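CS1 fimbrial subunit A (Escherichia coli, PDB 4HJI) builds, as the major pilin, the CS1 fimbriae of enterotoxigenic bacteria, surface filaments that let the cell colonise the epithelium of host organs. Local coordinates at residues A114-V118 with N119-S123; I104-S108 with N109-F113. All coordinates share one frame; numbering follows the deposited sequence. Where two conformers were deposited one is given.

Contact 1 (A114-V118 with N119-S123). With IMD (imidazole), chain C.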
loop_
_atom_site.group_PDB
_atom_site.type_symbol
_atom_site.label_atom_id
_atom_site.label_comp_id
_atom_site.label_asym_id
_atom_site.label_seq_id
_atom_site.Cartn_x
_atom_site.Cartn_y
_atom_site.Cartn_z
ATOM N N ALA A 114 7.683 19.759 5.023
ATOM C CA ALA A 114 7.562 20.810 6.036
ATOM C C ALA A 114 8.392 20.422 7.265
ATOM O O ALA A 114 8.512 19.244 7.603
ATOM C CB ALA A 114 6.107 21.001 6.427
ATOM N N SER A 115 8.944 21.425 7.939
ATOM C CA SER A 115 9.801 21.196 9.093
ATOM C C SER A 115 8.967 20.869 10.327
ATOM O O SER A 115 8.134 21.671 10.746
ATOM C CB SER A 115 10.659 22.433 9.366
ATOM O OG SER A 115 11.672 22.134 10.310
ATOM N N SER A 116 9.207 19.686 10.896
ATOM C CA SER A 116 8.555 19.233 12.122
ATOM C C SER A 116 9.616 18.851 13.155
ATOM O O SER A 116 10.265 17.788 13.046
ATOM C CB SER A 116 7.668 18.037 11.836
ATOM O OG SER A 116 8.434 16.942 11.357
ATOM N N GLY A 117 9.780 19.717 14.143
ATOM C CA GLY A 117 10.908 19.646 15.062
ATOM C C GLY A 117 12.220 19.656 14.301
ATOM O O GLY A 117 12.486 20.573 13.530
ATOM N N VAL A 118 13.027 18.618 14.493
ATOM C CA VAL A 118 14.323 18.507 13.811
ATOM C C VAL A 118 14.237 17.687 12.522
ATOM O O VAL A 118 15.183 17.660 11.725
ATOM C CB VAL A 118 15.394 17.898 14.742
ATOM C CG1 VAL A 118 15.570 18.754 15.984
ATOM C CG2 VAL A 118 15.023 16.487 15.146
ATOM N N ASN A 119 13.111 17.008 12.332
ATOM C CA ASN A 119 12.866 16.278 11.109
ATOM C C ASN A 119 11.715 16.881 10.307
ATOM O O ASN A 119 11.213 17.961 10.622
ATOM C CB ASN A 119 12.683 14.794 11.421
ATOM C CG ASN A 119 13.995 14.047 11.395
ATOM O OD1 ASN A 119 14.030 12.826 11.310
ATOM N ND2 ASN A 119 15.079 14.783 11.433
ATOM N N LYS A 120 11.326 16.177 9.254
ATOM C CA LYS A 120 10.623 16.767 8.148
ATOM C C LYS A 120 9.504 15.833 7.742
ATOM O O LYS A 120 9.679 14.612 7.758
ATOM C CB LYS A 120 11.613 16.964 6.998
ATOM C CG LYS A 120 12.612 18.098 7.237
ATOM C CD LYS A 120 12.170 19.398 6.574
ATOM C CE LYS A 120 13.289 20.425 6.484
ATOM N NZ LYS A 120 14.085 20.550 7.735
ATOM N N VAL A 121 8.344 16.406 7.433
ATOM C CA VAL A 121 7.175 15.611 7.085
ATOM C C VAL A 121 6.602 16.116 5.772
ATOM O O VAL A 121 6.502 17.324 5.557
ATOM C CB VAL A 121 6.056 15.602 8.192
ATOM C CG1 VAL A 121 5.020 14.525 7.922
ATOM C CG2 VAL A 121 6.634 15.510 9.593
ATOM N N SER A 122 6.219 15.181 4.908
ATOM C CA SER A 122 5.685 15.517 3.587
ATOM C C SER A 122 4.261 16.049 3.693
ATOM O O SER A 122 3.600 15.877 4.714
ATOM C CB SER A 122 5.685 14.266 2.703
ATOM O OG SER A 122 4.652 13.380 3.102
ATOM N N SER A 123 3.779 16.700 2.638
ATOM C CA SER A 123 2.351 16.945 2.517
ATOM C C SER A 123 1.638 15.595 2.362
ATOM O O SER A 123 2.274 14.567 2.133
ATOM C CB SER A 123 2.065 17.829 1.300
ATOM O OG SER A 123 2.599 17.220 0.146
HETATM N N1 IMD C . 8.178 14.309 14.841
HETATM C C2 IMD C . 8.211 15.288 13.934
HETATM N N3 IMD C . 9.438 15.318 13.378
HETATM C C4 IMD C . 10.184 14.352 13.964
HETATM C C5 IMD C . 9.390 13.725 14.881
#
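Ala114 and Val121 face each other as a hydrogen-bonded pair of a tight antiparallel beta hairpin, Ala114 N giving to Val121 O at 2.8 Å while Val121 N returns a nearly straight bond to Ala114 O. One residue on, Ser115 and Lys120 form a non-hydrogen-bonded pair, where the CA-H of Lys120 leans on Ala114 O. A type II' turn from Ser116 to Asn119 reverses the chain, with Gly117 at positive phi in its first corner; Ser116 N to Asn119 O is a 2.7 Å bond, the return bond weak. The side chains divide between two faces. Ser116, Asn119 and Val121 share one with Ala114. Ser116 OG sits between its own N and carbonyl carbon (chi1 62°), from where it gives a weak bond to Asn119 O. An imidazole, probably from the crystallisation liquor, lies on this face; its N3 offers weak bonds to both Ser116 O and Ser116 OG, and its C4 rests 3.6 Å from CB of Asn119. On the other face the bent Lys120 chain turns back across the first strand, CD lying 3.8 Å from Ala114 O, and its NZ stops 3.9 Å from Ser115 OG, too far for a bond. The Lys120 side chain also touches Thr61 and Phe113, and its backbone bonds to Thr61 tie the hairpin to strand 49-61. The hairpin lies at the surface, its centre about 22 Å from the centre of the chain, at one end of the pilin's beta-sandwich, an immunoglobulin-like fold as in other chaperone-usher pilins. At the turn, the Asn119 amide folds back on its neighbour: ND2 reaches Val118 O at 2.9 Å, with the oxygen in the amide plane but the donor standing above the carbonyl plane, 46° out of it.

Contact 2 (I104-S108 with N109-F113)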
loop_
_atom_site.group_PDB
_atom_site.type_symbol
_atom_site.label_atom_id
_atom_site.label_comp_id
_atom_site.label_asym_id
_atom_site.label_seq_id
_atom_site.Cartn_x
_atom_site.Cartn_y
_atom_site.Cartn_z
ATOM N N ILE A 104 10.284 2.693 -7.252
ATOM C CA ILE A 104 10.151 4.003 -7.863
ATOM C C ILE A 104 10.620 5.071 -6.880
ATOM O O ILE A 104 10.446 4.939 -5.665
ATOM C CB ILE A 104 8.715 4.280 -8.374
ATOM C CG1 ILE A 104 7.698 4.500 -7.254
ATOM C CG2 ILE A 104 8.249 3.150 -9.283
ATOM C CD1 ILE A 104 6.377 5.020 -7.785
ATOM N N THR A 105 11.230 6.119 -7.420
ATOM C CA THR A 105 11.707 7.225 -6.618
ATOM C C THR A 105 10.712 8.365 -6.693
ATOM O O THR A 105 10.252 8.744 -7.775
ATOM C CB THR A 105 13.087 7.720 -7.066
ATOM O OG1 THR A 105 14.038 6.656 -6.946
ATOM C CG2 THR A 105 13.533 8.893 -6.197
ATOM N N ILE A 106 10.371 8.906 -5.533
ATOM C CA ILE A 106 9.561 10.109 -5.441
ATOM C C ILE A 106 10.494 11.232 -4.991
ATOM O O ILE A 106 11.013 11.187 -3.874
ATOM C CB ILE A 106 8.398 9.884 -4.466
ATOM C CG1 ILE A 106 7.473 8.804 -5.051
ATOM C CG2 ILE A 106 7.624 11.173 -4.210
ATOM C CD1 ILE A 106 6.894 7.900 -4.014
ATOM N N ASP A 107 10.736 12.204 -5.877
ATOM C CA ASP A 107 11.666 13.306 -5.597
ATOM C C ASP A 107 11.204 14.111 -4.390
ATOM O O ASP A 107 9.999 14.279 -4.168
ATOM C CB ASP A 107 11.785 14.258 -6.797
ATOM C CG ASP A 107 12.856 15.338 -6.594
ATOM O OD1 ASP A 107 12.511 16.504 -6.283
ATOM O OD2 ASP A 107 14.061 15.036 -6.754
ATOM N N SER A 108 12.170 14.632 -3.637
ATOM C CA SER A 108 11.870 15.501 -2.493
ATOM C C SER A 108 10.975 16.690 -2.859
ATOM O O SER A 108 10.099 17.043 -2.088
ATOM C CB SER A 108 13.156 15.976 -1.808
ATOM O OG SER A 108 14.064 16.554 -2.724
ATOM N N ASN A 109 11.162 17.296 -4.036
ATOM C CA ASN A 109 10.320 18.432 -4.414
ATOM C C ASN A 109 8.819 18.094 -4.518
ATOM O O ASN A 109 7.981 18.941 -4.255
ATOM C CB ASN A 109 10.829 19.102 -5.700
ATOM C CG ASN A 109 12.162 19.787 -5.497
ATOM O OD1 ASN A 109 12.385 20.435 -4.476
ATOM N ND2 ASN A 109 13.057 19.654 -6.470
ATOM N N ASP A 110 8.511 16.855 -4.896
ATOM C CA ASP A 110 7.132 16.387 -5.021
ATOM C C ASP A 110 6.508 16.005 -3.667
ATOM O O ASP A 110 5.296 15.813 -3.578
ATOM C CB ASP A 110 7.076 15.189 -5.977
ATOM C CG ASP A 110 5.665 14.664 -6.179
ATOM O OD1 ASP A 110 5.512 13.596 -6.809
ATOM O OD2 ASP A 110 4.705 15.309 -5.705
ATOM N N LEU A 111 7.332 15.895 -2.624
ATOM C CA LEU A 111 6.841 15.584 -1.271
ATOM C C LEU A 111 6.541 16.822 -0.438
ATOM O O LEU A 111 5.870 16.722 0.586
ATOM C CB LEU A 111 7.820 14.673 -0.548
ATOM C CG LEU A 111 7.837 13.254 -1.136
ATOM C CD1 LEU A 111 9.133 12.543 -0.784
ATOM C CD2 LEU A 111 6.631 12.428 -0.709
ATOM N N ASN A 112 7.025 17.988 -0.875
ATOM C CA ASN A 112 6.704 19.262 -0.225
ATOM C C ASN A 112 6.964 19.218 1.284
ATOM O O ASN A 112 6.061 19.472 2.077
ATOM C CB ASN A 112 5.236 19.638 -0.470
ATOM C CG ASN A 112 4.884 19.722 -1.938
ATOM O OD1 ASN A 112 5.465 20.504 -2.693
ATOM N ND2 ASN A 112 3.898 18.941 -2.342
ATOM N N PHE A 113 8.199 18.898 1.663
ATOM C CA PHE A 113 8.547 18.632 3.062
ATOM C C PHE A 113 8.422 19.882 3.923
ATOM O O PHE A 113 8.972 20.926 3.579
ATOM C CB PHE A 113 9.972 18.076 3.185
ATOM C CG PHE A 113 10.089 16.600 2.888
ATOM C CD1 PHE A 113 9.512 15.659 3.737
ATOM C CD2 PHE A 113 10.817 16.147 1.791
ATOM C CE1 PHE A 113 9.619 14.304 3.484
ATOM C CE2 PHE A 113 10.928 14.791 1.527
ATOM C CZ PHE A 113 10.337 13.867 2.373
HETATM O O HOH W 1 10.382 18.871 -0.326
#
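Asp107 caps the short helix 108-111 that follows strand 104-106, its OD1 accepting from Asn109 N at 2.7 Å. This N-cap stands where the chain leaves the sheet and enters a single, weakly bonded helical turn. CG lies anti to the backbone N (chi1 -174°), which swings the carboxylate beside Asn109, and the amide hydrogen meets OD1 from above the carboxylate plane. The side chains of Asp107 and Asn109 then run side by side, pointing the same way, their flat ends turned 49° apart. Among the backbone bonds, Leu111 N to Ser108 O is the shortest at 3.0 Å, while those from Asp110 N and Leu111 N to Asp107 O are weak, as is that from Asn112 N to Ser108 O. A water takes up Ser108 O as well, giving to it at 2.6 Å and accepting from Phe113 N, so it links the first residue of the helix to the chain that leaves after it. In the conformer given, Asp110 OD1 forms a salt bridge with Lys97. Apolar contact comes from two buried side chains that cross at about a right angle: Ile106 CG2 lies 3.7 Å from Leu111 CG and almost as near CD2. Leu111 CB also rests on one face of the Phe113 ring, 3.7 Å above its plane and offset toward the rim.

How the contacts relate
Contact 2 closes at Phe113 and contact 1 opens at the next residue: after the helix, Asn112, with positive phi, and Phe113 lead into the first strand of the hairpin, and the centres of the two contacts lie about 13 Å apart. The returning strand 119-131 then passes back beside the helix end: Ser123 N probably bonds to Leu111 O at 2.9 Å, and Ser122 CB packs 3.2 Å from that same oxygen. Phe113 meets this strand too, with its CD1 3.5 Å from Ser122 N and its side chain also touching Lys120. The imidazole lies on the hairpin of contact 1, bonded weakly to Ser116.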